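Side-chain contacts in D-alanyl transferase DltD (PDB 6PFX), which probably transfers D-alanine onto lipoteichoic acid in the cell-wall biogenesis of a Gram-positive bacterium, through a domain of the SGNH hydrolase clan: residues R232-N237 / L349-W354; K211-Q216 / T220-L225; N22-D27 / L72-T77; F100-Q105 / Q312-K317; E10-A15 / K30-S35. All coordinates share one frame; numbering follows the deposited sequence.

Interaction 1: R232-N237 / L349-W354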
# COMPACT_ATOMS: atom_id res chain seq x y z
N ARG A 232 26.34 -10.27 0.13
CA ARG A 232 26.55 -11.30 -0.88
C ARG A 232 25.70 -11.06 -2.12
O ARG A 232 26.09 -11.48 -3.22
CB ARG A 232 26.24 -12.66 -0.23
CG ARG A 232 26.36 -13.89 -1.09
CD ARG A 232 25.71 -15.09 -0.33
NE ARG A 232 25.99 -15.04 1.11
CZ ARG A 232 25.18 -15.49 2.06
NH1 ARG A 232 24.01 -16.03 1.76
NH2 ARG A 232 25.54 -15.38 3.34
N GLU A 233 24.56 -10.38 -1.98
CA GLU A 233 23.61 -10.25 -3.08
C GLU A 233 23.71 -8.92 -3.81
O GLU A 233 22.89 -8.67 -4.70
CB GLU A 233 22.19 -10.50 -2.56
CG GLU A 233 22.08 -11.90 -1.97
CD GLU A 233 20.68 -12.47 -1.95
OE1 GLU A 233 19.73 -11.77 -2.36
OE2 GLU A 233 20.53 -13.64 -1.51
N THR A 234 24.71 -8.10 -3.50
CA THR A 234 24.86 -6.78 -4.09
C THR A 234 26.29 -6.55 -4.56
O THR A 234 26.82 -5.44 -4.47
CB THR A 234 24.44 -5.68 -3.12
OG1 THR A 234 25.28 -5.71 -1.95
CG2 THR A 234 22.97 -5.86 -2.69
N THR A 235 26.92 -7.58 -5.10
CA THR A 235 28.33 -7.48 -5.44
C THR A 235 28.62 -6.96 -6.84
O THR A 235 29.79 -6.76 -7.16
CB THR A 235 28.98 -8.86 -5.31
OG1 THR A 235 28.33 -9.74 -6.24
CG2 THR A 235 28.85 -9.40 -3.91
N ASN A 236 27.61 -6.71 -7.69
CA ASN A 236 27.89 -6.43 -9.10
C ASN A 236 27.71 -4.97 -9.50
O ASN A 236 27.67 -4.65 -10.70
CB ASN A 236 27.13 -7.38 -10.03
CG ASN A 236 25.67 -7.01 -10.22
OD1 ASN A 236 25.18 -6.04 -9.64
ND2 ASN A 236 24.99 -7.76 -11.07
N ASN A 237 27.69 -4.05 -8.54
CA ASN A 237 27.46 -2.65 -8.85
C ASN A 237 27.89 -1.82 -7.65
O ASN A 237 28.09 -2.36 -6.56
CB ASN A 237 25.98 -2.39 -9.17
CG ASN A 237 25.05 -2.68 -7.97
OD1 ASN A 237 24.76 -1.78 -7.18
ND2 ASN A 237 24.60 -3.93 -7.84
N LEU A 349 11.79 -2.07 -0.08
CA LEU A 349 12.37 -2.54 1.17
C LEU A 349 13.05 -3.88 0.98
O LEU A 349 12.58 -4.74 0.23
CB LEU A 349 11.28 -2.70 2.23
CG LEU A 349 10.81 -1.43 2.91
CD1 LEU A 349 9.57 -1.77 3.72
CD2 LEU A 349 11.86 -0.83 3.81
N GLY A 350 14.18 -4.05 1.68
CA GLY A 350 15.05 -5.20 1.57
C GLY A 350 15.37 -5.73 2.96
O GLY A 350 14.68 -5.49 3.91
N TRP A 351 16.51 -6.44 3.03
CA TRP A 351 16.80 -7.28 4.20
C TRP A 351 16.78 -6.48 5.51
O TRP A 351 16.03 -6.81 6.44
CB TRP A 351 18.15 -7.96 3.98
CG TRP A 351 18.28 -8.60 2.62
CD1 TRP A 351 17.92 -9.87 2.27
CD2 TRP A 351 18.79 -7.99 1.42
NE1 TRP A 351 18.16 -10.08 0.93
CE2 TRP A 351 18.70 -8.95 0.39
CE3 TRP A 351 19.30 -6.71 1.11
CZ2 TRP A 351 19.13 -8.69 -0.92
CZ3 TRP A 351 19.73 -6.45 -0.19
CH2 TRP A 351 19.63 -7.44 -1.19
N LYS A 352 17.59 -5.44 5.60
CA LYS A 352 17.65 -4.68 6.85
C LYS A 352 16.39 -3.84 7.05
O LYS A 352 16.00 -3.60 8.20
CB LYS A 352 18.91 -3.83 6.84
CG LYS A 352 20.16 -4.67 7.13
CD LYS A 352 20.36 -4.90 8.61
CE LYS A 352 20.81 -3.63 9.30
NZ LYS A 352 20.57 -3.69 10.77
N GLY A 353 15.76 -3.42 5.96
CA GLY A 353 14.59 -2.57 6.06
C GLY A 353 13.39 -3.32 6.59
O GLY A 353 12.70 -2.86 7.51
N TRP A 354 13.12 -4.51 6.03
CA TRP A 354 12.07 -5.36 6.58
C TRP A 354 12.38 -5.77 8.02
O TRP A 354 11.48 -5.87 8.85
CB TRP A 354 11.85 -6.60 5.70
CG TRP A 354 11.00 -6.33 4.49
CD1 TRP A 354 11.33 -6.56 3.18
CD2 TRP A 354 9.66 -5.80 4.48
NE1 TRP A 354 10.29 -6.21 2.36
CE2 TRP A 354 9.25 -5.74 3.13
CE3 TRP A 354 8.76 -5.39 5.47
CZ2 TRP A 354 7.99 -5.27 2.75
CZ3 TRP A 354 7.52 -4.93 5.10
CH2 TRP A 354 7.15 -4.87 3.75
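The indole of W351 meets E233 at its edge: OE1 of E233 lies near the ring plane, 3.5 Å from CZ2 of W351. T234 approaches the far end of the six-membered ring at a slant, its methyl CG2 4.0 Å from CH2 of W351. The carboxylate plane of E233 is turned 88° from the indole plane at that edge. An oxygen placed there faces the weakly positive rim of the ring and not its electron-rich face, so a glutamate is probably well tolerated, although no hydrogen bond is made. With CG of E233 anti to the carbonyl carbon (chi1 -60°), CB stays 3.9 Å from CZ2 of W351. Threonine suits its place by having two different branches: CG2 packs on the tryptophan, and OG1 turns back to the carbonyl of G230 in helix 219-233. A226 and I229 of that helix also touch the buried indole. Joined here are the C-terminal part of helix 219-233, with the residue that follows, and the first turn of helix 351-365, whose N-cap is G350. H348 lies three residues before W351, whose side chain is near, without touching, the probable Ser-His-Asp triad S46, H348 and D345, consistent with the SGNH hydrolase clan.

Interaction 2: K211-Q216 / T220-L225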
# COMPACT_ATOMS: atom_id res chain seq x y z
N LYS A 211 13.79 -21.39 6.88
CA LYS A 211 14.82 -22.30 7.36
C LYS A 211 16.17 -21.61 7.56
O LYS A 211 17.06 -22.18 8.21
CB LYS A 211 15.00 -23.45 6.36
CG LYS A 211 13.79 -24.35 6.21
CD LYS A 211 14.06 -25.43 5.17
CE LYS A 211 12.86 -26.35 5.01
NZ LYS A 211 13.10 -27.37 3.94
N ARG A 212 16.35 -20.42 7.01
CA ARG A 212 17.61 -19.71 7.14
C ARG A 212 17.72 -18.93 8.44
O ARG A 212 18.81 -18.44 8.76
CB ARG A 212 17.79 -18.78 5.94
CG ARG A 212 17.60 -19.51 4.62
CD ARG A 212 17.59 -18.55 3.46
NE ARG A 212 18.90 -17.95 3.25
CZ ARG A 212 19.15 -17.02 2.34
NH1 ARG A 212 18.18 -16.56 1.57
NH2 ARG A 212 20.38 -16.54 2.22
N LEU A 213 16.65 -18.86 9.21
CA LEU A 213 16.59 -18.03 10.40
C LEU A 213 16.95 -18.81 11.66
O LEU A 213 16.79 -20.03 11.71
CB LEU A 213 15.17 -17.49 10.56
CG LEU A 213 14.72 -16.52 9.47
CD1 LEU A 213 13.22 -16.27 9.56
CD2 LEU A 213 15.51 -15.21 9.58
N PRO A 214 17.39 -18.12 12.71
CA PRO A 214 17.65 -18.81 13.98
C PRO A 214 16.36 -19.29 14.63
O PRO A 214 15.30 -18.68 14.47
CB PRO A 214 18.30 -17.73 14.86
CG PRO A 214 18.66 -16.62 13.93
CD PRO A 214 17.70 -16.68 12.79
N LYS A 215 16.47 -20.39 15.38
CA LYS A 215 15.31 -20.97 16.06
C LYS A 215 14.63 -19.95 16.96
O LYS A 215 13.40 -19.90 17.06
CB LYS A 215 15.73 -22.17 16.91
CG LYS A 215 16.11 -23.42 16.15
CD LYS A 215 16.43 -24.55 17.13
CE LYS A 215 16.82 -25.85 16.43
NZ LYS A 215 17.14 -26.94 17.40
N GLN A 216 15.43 -19.15 17.66
CA GLN A 216 14.93 -18.14 18.58
C GLN A 216 15.13 -16.76 17.97
O GLN A 216 16.19 -16.48 17.40
CB GLN A 216 15.67 -18.20 19.91
CG GLN A 216 15.56 -19.55 20.60
CD GLN A 216 14.15 -19.87 21.04
OE1 GLN A 216 13.38 -18.98 21.41
NE2 GLN A 216 13.80 -21.15 21.01
N THR A 220 19.75 -8.97 16.86
CA THR A 220 21.11 -8.72 16.38
C THR A 220 21.62 -9.89 15.55
O THR A 220 22.30 -9.67 14.54
CB THR A 220 22.06 -8.45 17.55
OG1 THR A 220 21.62 -7.29 18.26
CG2 THR A 220 23.50 -8.19 17.07
N GLU A 221 21.35 -11.13 15.96
CA GLU A 221 21.63 -12.26 15.07
C GLU A 221 20.97 -12.06 13.72
O GLU A 221 21.58 -12.30 12.67
CB GLU A 221 21.14 -13.56 15.72
CG GLU A 221 21.88 -13.89 17.01
CD GLU A 221 21.35 -15.10 17.74
OE1 GLU A 221 20.35 -15.70 17.29
OE2 GLU A 221 21.93 -15.44 18.80
N LEU A 222 19.71 -11.60 13.73
CA LEU A 222 18.99 -11.35 12.48
C LEU A 222 19.64 -10.23 11.68
O LEU A 222 19.76 -10.33 10.46
CB LEU A 222 17.52 -11.04 12.75
CG LEU A 222 16.66 -12.21 13.22
CD1 LEU A 222 15.27 -11.76 13.59
CD2 LEU A 222 16.57 -13.26 12.15
N SER A 223 20.06 -9.15 12.36
CA SER A 223 20.73 -8.05 11.67
C SER A 223 22.03 -8.51 11.02
O SER A 223 22.32 -8.16 9.87
CB SER A 223 21.01 -6.95 12.69
OG SER A 223 21.74 -5.88 12.11
N ILE A 224 22.82 -9.31 11.75
CA ILE A 224 24.06 -9.84 11.19
C ILE A 224 23.77 -10.66 9.95
O ILE A 224 24.46 -10.54 8.93
CB ILE A 224 24.79 -10.68 12.26
CG1 ILE A 224 25.40 -9.75 13.31
CG2 ILE A 224 25.85 -11.55 11.61
CD1 ILE A 224 25.81 -10.49 14.55
N LEU A 225 22.73 -11.50 10.00
CA LEU A 225 22.38 -12.32 8.85
C LEU A 225 21.90 -11.44 7.69
O LEU A 225 22.27 -11.69 6.54
CB LEU A 225 21.31 -13.34 9.23
CG LEU A 225 20.78 -14.21 8.10
CD1 LEU A 225 21.82 -15.15 7.58
CD2 LEU A 225 19.55 -15.00 8.57
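Apolar packing carries most of this contact. L213 sends CD2 against CD2 of L222, and at 3.4 Å the two methyls are pressed closer than methyl groups normally come. The same L213 methyl reaches CD2 of L225, 4.2 Å away, the two side chains crossing at about a right angle. P214 adds its ring, with CD 3.7 Å from CD2 of L222. Leucines at 222 and 225, nearly one helical turn apart, present neighbouring methyls to the loop; L225 reaches it because its CG lies anti to the backbone N (chi1 176°). Proline offers a rigid apolar surface in a loop without regular structure.

Contacts between polar and apolar atoms make up the rest, and no hydrogen bond links the segments. OE1 of E221 lies 3.8 Å from CB of P214; E221 is an exposed residue, so its carboxylate can probably stay hydrated. CD2 of L225 sits 3.5 Å from the carbonyl O of R212. The guanidinium of R212 pairs instead with E209.

The loop 211-216 connects helix 203-210 to helix 219-233 and folds back on the latter's first turns. Behind it L213 rests on V58, L59 and K62 of helix 56-62, while L222 also touches L355 of helix 351-365.

Interaction 3: N22-D27 / L72-T77; sequences NVLKGD and LGAPGT
The short helix 21-24 brings L24 to within 6.3 Å of L72, measured between CA atoms, just where the chain leaves strand 68-71 and enters a type II turn from A74 to T77. L24 splits its two methyls between two partners. CD2 lies 3.6 Å from CD2 of L72, the side chains meeting at a slant, and CD1 is 3.6 Å from CB of A74. A chi1 of -57°, with CG of L24 anti to the carbonyl carbon, carries the fork to the loop, where CD1 also comes 3.8 Å from the carbonyl O of L72. That oxygen is buried and has no hydrogen-bond partner in the model. A forked leucine thus suits a site with two apolar neighbours, whereas A74 offers just its CB methyl to CD1 of L24. The turn is braced from within: OG1 of T77 accepts the backbone N-H of A74 (2.9 Å) in a nearly straight bond of 167°, and the same hydroxyl is hydrogen-bonded to the carbonyl of G44. G76 occupies the turn position with positive phi (91°), where a side chain would strike the preceding carbonyl. M85 and Y120 also touch L24. Such a loop belongs to the C-terminal edge of the parallel beta-sheet in an alpha/beta fold, close here to the probable Ser-His-Asp site.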
# COMPACT_ATOMS: atom_id res chain seq x y z
N ASN A 22 -6.53 -11.24 -9.43
CA ASN A 22 -7.92 -11.68 -9.28
C ASN A 22 -8.36 -11.67 -7.82
O ASN A 22 -9.55 -11.47 -7.54
CB ASN A 22 -8.10 -13.08 -9.85
CG ASN A 22 -8.08 -13.11 -11.36
OD1 ASN A 22 -8.53 -12.17 -12.02
ND2 ASN A 22 -7.55 -14.19 -11.92
N VAL A 23 -7.43 -11.90 -6.88
CA VAL A 23 -7.76 -11.79 -5.46
C VAL A 23 -7.91 -10.33 -5.07
O VAL A 23 -8.88 -9.94 -4.41
CB VAL A 23 -6.68 -12.49 -4.62
CG1 VAL A 23 -6.84 -12.16 -3.14
CG2 VAL A 23 -6.73 -14.00 -4.83
N LEU A 24 -6.97 -9.49 -5.50
CA LEU A 24 -6.98 -8.08 -5.13
C LEU A 24 -8.19 -7.34 -5.70
O LEU A 24 -8.69 -6.41 -5.07
CB LEU A 24 -5.68 -7.41 -5.57
CG LEU A 24 -4.37 -8.00 -5.06
CD1 LEU A 24 -3.23 -7.03 -5.38
CD2 LEU A 24 -4.40 -8.31 -3.58
N LYS A 25 -8.66 -7.74 -6.89
CA LYS A 25 -9.83 -7.14 -7.51
C LYS A 25 -11.14 -7.79 -7.08
O LYS A 25 -12.22 -7.28 -7.41
CB LYS A 25 -9.76 -7.27 -9.04
CG LYS A 25 -8.68 -6.45 -9.69
CD LYS A 25 -8.80 -6.38 -11.21
CE LYS A 25 -8.87 -7.76 -11.85
NZ LYS A 25 -8.89 -7.68 -13.35
N GLY A 26 -11.08 -8.92 -6.37
CA GLY A 26 -12.26 -9.66 -6.02
C GLY A 26 -12.75 -9.38 -4.61
O GLY A 26 -12.31 -8.44 -3.94
N ASP A 27 -13.71 -10.20 -4.18
CA ASP A 27 -14.30 -10.10 -2.85
C ASP A 27 -14.26 -11.41 -2.07
O ASP A 27 -13.94 -11.41 -0.88
CB ASP A 27 -15.77 -9.66 -2.95
CG ASP A 27 -15.94 -8.19 -3.23
OD1 ASP A 27 -15.03 -7.40 -2.91
OD2 ASP A 27 -17.01 -7.81 -3.76
N LEU A 72 -1.88 -7.27 0.22
CA LEU A 72 -2.85 -6.62 -0.64
C LEU A 72 -2.25 -5.54 -1.53
O LEU A 72 -2.98 -4.90 -2.30
CB LEU A 72 -4.01 -6.06 0.19
CG LEU A 72 -4.93 -7.11 0.82
CD1 LEU A 72 -5.91 -6.46 1.78
CD2 LEU A 72 -5.67 -7.92 -0.25
N GLY A 73 -0.97 -5.33 -1.47
CA GLY A 73 -0.31 -4.55 -2.49
C GLY A 73 0.25 -5.41 -3.62
O GLY A 73 0.46 -6.61 -3.45
N ALA A 74 0.48 -4.77 -4.76
CA ALA A 74 1.05 -5.42 -5.94
C ALA A 74 1.69 -4.33 -6.80
O ALA A 74 1.55 -3.14 -6.50
CB ALA A 74 -0.01 -6.19 -6.73
N PRO A 75 2.42 -4.69 -7.85
CA PRO A 75 3.09 -3.64 -8.64
C PRO A 75 2.07 -2.67 -9.23
O PRO A 75 1.18 -3.06 -9.98
CB PRO A 75 3.84 -4.43 -9.73
CG PRO A 75 4.08 -5.75 -9.11
CD PRO A 75 2.84 -6.04 -8.29
N GLY A 76 2.20 -1.41 -8.84
CA GLY A 76 1.32 -0.38 -9.34
C GLY A 76 0.07 -0.12 -8.54
O GLY A 76 -0.73 0.74 -8.93
N THR A 77 -0.15 -0.83 -7.43
CA THR A 77 -1.27 -0.50 -6.55
C THR A 77 -0.90 0.73 -5.72
O THR A 77 0.10 0.71 -5.00
CB THR A 77 -1.67 -1.65 -5.63
OG1 THR A 77 -0.58 -2.04 -4.80
CG2 THR A 77 -2.15 -2.84 -6.45

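Interaction 4: F100-Q105 / Q312-K317; sequences FIISPQ and QGFAKK
P104 lies across the ring of F314, its CA over one face, 4.1 Å from the ring centroid and 20° off the normal, a CH-pi contact. The atom sits toward the rim and not over the middle, which lets the pyrrolidine ring reach along the same side: CG of P104 is 3.9 Å from CE2 of F314, and CB is equally close to that carbon. I102 meets the ring differently, coming to its edge, near the ring plane, with CG2 3.9 Å from CZ of F314. One phenyl ring is therefore touched on a face by proline and at its end by isoleucine. The phenylalanine reaches them because its CG is anti to the backbone N (chi1 162°), which sends the ring out from helix 308-323. In this alpha/beta fold the helix thereby packs on the chain leaving the C-terminal end of strand 97-101 in the parallel sheet. The beta-branch of I102 turns CG2 to the phenyl edge, while P104, at the start of a 3-10 turn, holds its ring rigidly against the face. F107, in a loop, and F272 of helix 271-284 also touch F314, adding aromatic neighbours. All three touching residues are buried, and no hydrogen bond or charge links the two segments. The attraction is consequently dispersion and hydrophobic burial, with a small electrostatic share probably contributed by the polarised C-H of proline pointing at the aromatic pi cloud.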
# COMPACT_ATOMS: atom_id res chain seq x y z
N PHE A 100 0.37 -0.57 6.63
CA PHE A 100 0.27 0.11 5.35
C PHE A 100 1.63 0.70 5.01
O PHE A 100 2.12 1.56 5.74
CB PHE A 100 -0.80 1.22 5.42
CG PHE A 100 -1.19 1.80 4.08
CD1 PHE A 100 -0.33 2.61 3.39
CD2 PHE A 100 -2.45 1.55 3.52
CE1 PHE A 100 -0.69 3.16 2.17
CE2 PHE A 100 -2.81 2.09 2.29
CZ PHE A 100 -1.94 2.89 1.62
N ILE A 101 2.20 0.30 3.88
CA ILE A 101 3.49 0.83 3.42
C ILE A 101 3.21 1.95 2.42
O ILE A 101 2.63 1.70 1.36
CB ILE A 101 4.34 -0.27 2.76
CG1 ILE A 101 4.34 -1.58 3.56
CG2 ILE A 101 5.76 0.23 2.56
CD1 ILE A 101 4.91 -1.48 4.90
N ILE A 102 3.64 3.17 2.76
CA ILE A 102 3.44 4.36 1.93
C ILE A 102 4.68 4.53 1.05
O ILE A 102 5.76 4.85 1.55
CB ILE A 102 3.29 5.61 2.80
CG1 ILE A 102 2.16 5.47 3.82
CG2 ILE A 102 3.06 6.86 1.93
CD1 ILE A 102 2.09 6.63 4.81
N SER A 103 4.54 4.37 -0.28
CA SER A 103 5.67 4.60 -1.18
C SER A 103 5.75 6.08 -1.57
O SER A 103 4.80 6.60 -2.16
CB SER A 103 5.54 3.76 -2.44
OG SER A 103 5.63 2.38 -2.16
N PRO A 104 6.87 6.77 -1.31
CA PRO A 104 6.97 8.17 -1.77
C PRO A 104 6.77 8.32 -3.28
O PRO A 104 6.20 9.33 -3.72
CB PRO A 104 8.39 8.57 -1.30
CG PRO A 104 8.67 7.63 -0.11
CD PRO A 104 8.06 6.33 -0.55
N GLN A 105 7.17 7.31 -4.06
CA GLN A 105 7.11 7.40 -5.52
C GLN A 105 5.69 7.43 -6.06
O GLN A 105 5.48 7.78 -7.22
CB GLN A 105 7.84 6.22 -6.15
CG GLN A 105 9.29 6.10 -5.75
CD GLN A 105 9.46 5.55 -4.34
OE1 GLN A 105 8.61 4.82 -3.83
NE2 GLN A 105 10.56 5.95 -3.69
N GLN A 312 12.49 14.17 2.65
CA GLN A 312 12.16 14.58 4.01
C GLN A 312 10.95 15.50 4.03
O GLN A 312 10.17 15.48 4.99
CB GLN A 312 13.36 15.26 4.65
CG GLN A 312 14.47 14.31 4.95
CD GLN A 312 15.83 14.98 5.07
OE1 GLN A 312 15.93 16.19 5.25
NE2 GLN A 312 16.89 14.18 4.97
N GLY A 313 10.81 16.36 3.02
CA GLY A 313 9.63 17.19 2.90
C GLY A 313 8.38 16.38 2.59
O GLY A 313 7.31 16.65 3.14
N PHE A 314 8.50 15.38 1.71
CA PHE A 314 7.38 14.47 1.50
C PHE A 314 6.95 13.86 2.83
O PHE A 314 5.75 13.82 3.16
CB PHE A 314 7.71 13.35 0.50
CG PHE A 314 6.75 12.21 0.62
CD1 PHE A 314 5.50 12.28 0.03
CD2 PHE A 314 7.07 11.10 1.37
CE1 PHE A 314 4.59 11.25 0.17
CE2 PHE A 314 6.16 10.07 1.52
CZ PHE A 314 4.91 10.17 0.93
N ALA A 315 7.91 13.37 3.61
CA ALA A 315 7.57 12.71 4.87
C ALA A 315 6.92 13.69 5.83
O ALA A 315 5.95 13.35 6.50
CB ALA A 315 8.83 12.12 5.50
N LYS A 316 7.43 14.93 5.89
CA LYS A 316 6.80 15.95 6.73
C LYS A 316 5.35 16.15 6.35
O LYS A 316 4.47 16.24 7.22
CB LYS A 316 7.56 17.27 6.61
CG LYS A 316 7.05 18.39 7.54
CD LYS A 316 7.89 19.66 7.45
CE LYS A 316 7.59 20.60 8.60
NZ LYS A 316 6.63 21.65 8.22
N LYS A 317 5.08 16.22 5.04
CA LYS A 317 3.73 16.49 4.56
C LYS A 317 2.80 15.32 4.86
O LYS A 317 1.67 15.51 5.34
CB LYS A 317 3.77 16.79 3.06
CG LYS A 317 2.42 17.16 2.49
CD LYS A 317 2.53 17.77 1.09
CE LYS A 317 1.16 17.99 0.47
NZ LYS A 317 1.28 18.74 -0.83

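Interaction 5: E10-A15 / K30-S35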
# COMPACT_ATOMS: atom_id res chain seq x y z
N GLU A 10 -6.30 -24.08 3.02
CA GLU A 10 -5.04 -24.02 2.28
C GLU A 10 -5.15 -23.08 1.09
O GLU A 10 -4.16 -22.44 0.71
CB GLU A 10 -4.63 -25.42 1.83
CG GLU A 10 -3.27 -25.48 1.14
CD GLU A 10 -2.12 -25.03 2.03
OE1 GLU A 10 -2.33 -24.82 3.24
OE2 GLU A 10 -0.99 -24.90 1.51
N THR A 11 -6.34 -22.96 0.49
CA THR A 11 -6.50 -22.00 -0.59
C THR A 11 -6.36 -20.58 -0.07
O THR A 11 -5.75 -19.73 -0.73
CB THR A 11 -7.86 -22.18 -1.26
OG1 THR A 11 -8.01 -23.54 -1.68
CG2 THR A 11 -7.98 -21.27 -2.48
N ILE A 12 -6.94 -20.30 1.09
CA ILE A 12 -6.84 -18.95 1.64
C ILE A 12 -5.38 -18.64 1.98
O ILE A 12 -4.89 -17.54 1.70
CB ILE A 12 -7.77 -18.79 2.86
CG1 ILE A 12 -9.22 -19.08 2.47
CG2 ILE A 12 -7.62 -17.39 3.43
CD1 ILE A 12 -9.76 -18.17 1.38
N ARG A 13 -4.68 -19.59 2.59
CA ARG A 13 -3.27 -19.39 2.93
C ARG A 13 -2.46 -19.10 1.68
O ARG A 13 -1.64 -18.17 1.66
CB ARG A 13 -2.75 -20.63 3.65
CG ARG A 13 -1.31 -20.56 4.09
CD ARG A 13 -1.00 -21.71 5.06
NE ARG A 13 0.43 -21.80 5.36
CZ ARG A 13 1.25 -22.72 4.86
NH1 ARG A 13 0.81 -23.65 4.02
NH2 ARG A 13 2.53 -22.72 5.21
N ARG A 14 -2.66 -19.88 0.62
CA ARG A 14 -1.99 -19.59 -0.64
C ARG A 14 -2.34 -18.19 -1.14
O ARG A 14 -1.46 -17.43 -1.55
CB ARG A 14 -2.37 -20.65 -1.68
CG ARG A 14 -1.75 -22.02 -1.44
CD ARG A 14 -2.54 -23.12 -2.13
NE ARG A 14 -2.71 -22.88 -3.56
CZ ARG A 14 -3.73 -23.34 -4.28
NH1 ARG A 14 -4.69 -24.07 -3.72
NH2 ARG A 14 -3.79 -23.06 -5.58
N ALA A 15 -3.63 -17.84 -1.08
CA ALA A 15 -4.07 -16.52 -1.55
C ALA A 15 -3.40 -15.40 -0.76
O ALA A 15 -3.11 -14.33 -1.32
CB ALA A 15 -5.59 -16.41 -1.42
N LYS A 30 -10.60 -12.46 -0.38
CA LYS A 30 -10.01 -11.48 0.53
C LYS A 30 -10.96 -11.14 1.68
O LYS A 30 -10.52 -10.98 2.82
CB LYS A 30 -9.56 -10.23 -0.24
CG LYS A 30 -10.64 -9.19 -0.52
CD LYS A 30 -10.09 -8.07 -1.40
CE LYS A 30 -10.86 -6.78 -1.25
NZ LYS A 30 -12.32 -7.00 -1.47
N ASN A 31 -12.27 -11.04 1.41
CA ASN A 31 -13.20 -10.64 2.47
C ASN A 31 -13.39 -11.75 3.50
O ASN A 31 -13.49 -11.49 4.70
CB ASN A 31 -14.56 -10.24 1.87
CG ASN A 31 -14.47 -9.01 0.99
OD1 ASN A 31 -13.40 -8.42 0.79
ND2 ASN A 31 -15.61 -8.61 0.46
N TYR A 32 -13.45 -13.00 3.04
CA TYR A 32 -13.47 -14.11 3.98
C TYR A 32 -12.21 -14.12 4.83
O TYR A 32 -12.26 -14.24 6.06
CB TYR A 32 -13.61 -15.43 3.23
CG TYR A 32 -13.53 -16.63 4.16
CD1 TYR A 32 -14.57 -16.91 5.02
CD2 TYR A 32 -12.42 -17.45 4.18
CE1 TYR A 32 -14.51 -17.99 5.88
CE2 TYR A 32 -12.36 -18.53 5.03
CZ TYR A 32 -13.41 -18.79 5.87
OH TYR A 32 -13.34 -19.87 6.72
N ALA A 33 -11.05 -14.00 4.18
CA ALA A 33 -9.80 -14.04 4.92
C ALA A 33 -9.75 -12.93 5.95
O ALA A 33 -9.39 -13.15 7.11
CB ALA A 33 -8.63 -13.94 3.96
N LEU A 34 -10.09 -11.70 5.53
CA LEU A 34 -10.07 -10.57 6.45
C LEU A 34 -11.03 -10.77 7.62
O LEU A 34 -10.78 -10.25 8.71
CB LEU A 34 -10.37 -9.27 5.69
CG LEU A 34 -9.25 -8.84 4.74
CD1 LEU A 34 -9.69 -7.71 3.83
CD2 LEU A 34 -8.01 -8.42 5.53
N SER A 35 -12.11 -11.54 7.42
CA SER A 35 -13.02 -11.82 8.52
C SER A 35 -12.40 -12.69 9.60
O SER A 35 -12.93 -12.72 10.72
CB SER A 35 -14.33 -12.45 8.02
OG SER A 35 -14.23 -13.86 7.82
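I12 of helix 9-18 packs on Y32 and A33 of helix 28-35, a helix-helix contact near the N-terminus, beside the edge strand 68-71 of the parallel beta-sheet. The isoleucine divides its branches between the two partners. With chi1 at -58°, CG1 is anti to the carbonyl carbon and CG2 anti to the backbone N; this places CG2 at A33, and CG1 with CD1 at the ring of Y32. CG2 comes 3.6 Å from CB of A33, and the small alanine lets the backbones approach to 6.6 Å between the CA atoms of I12 and A33. At the end of the longer arm, CD1 lies at the tyrosine's edge, near the ring plane, 3.9 Å from CD2 of Y32. The two side chains cross at about a right angle. Y32 swings its CG anti to the backbone N (chi1 176°), which turns the CD2 edge of the ring to I12 while the residue as a whole remains exposed; a tyrosine fits such a border, apolar along its ring and polar at its hydroxyl. Y39 of strand 39-43 also touches both I12 and A33. Nearly one turn on, OG of S35 donates to the carbonyl O of Y32 at 2.7 Å, in the carbonyl plane and on a lone pair.

How the interactions relate
Interactions 3 and 4 are wholly buried near the middle of the chain and rely mainly on apolar side chains, leucine and alanine methyls in one, an aromatic face and edge in the other. Interactions 1, 2 and 5 lie farther out and include exposed or partly exposed residues, with glutamate oxygens or a tyrosine at their borders. Interactions 1 and 2 share helix 219-233 and are joined directly by K352 NZ and S223 OG, 2.8 Å apart, a probable hydrogen bond. Interactions 3 and 5 use successive N-terminal helices and touch through K30. Interactions 1 and 4 meet where W354 packs on I101, while interactions 4 and 5 lie on opposite sides of the chain's centre.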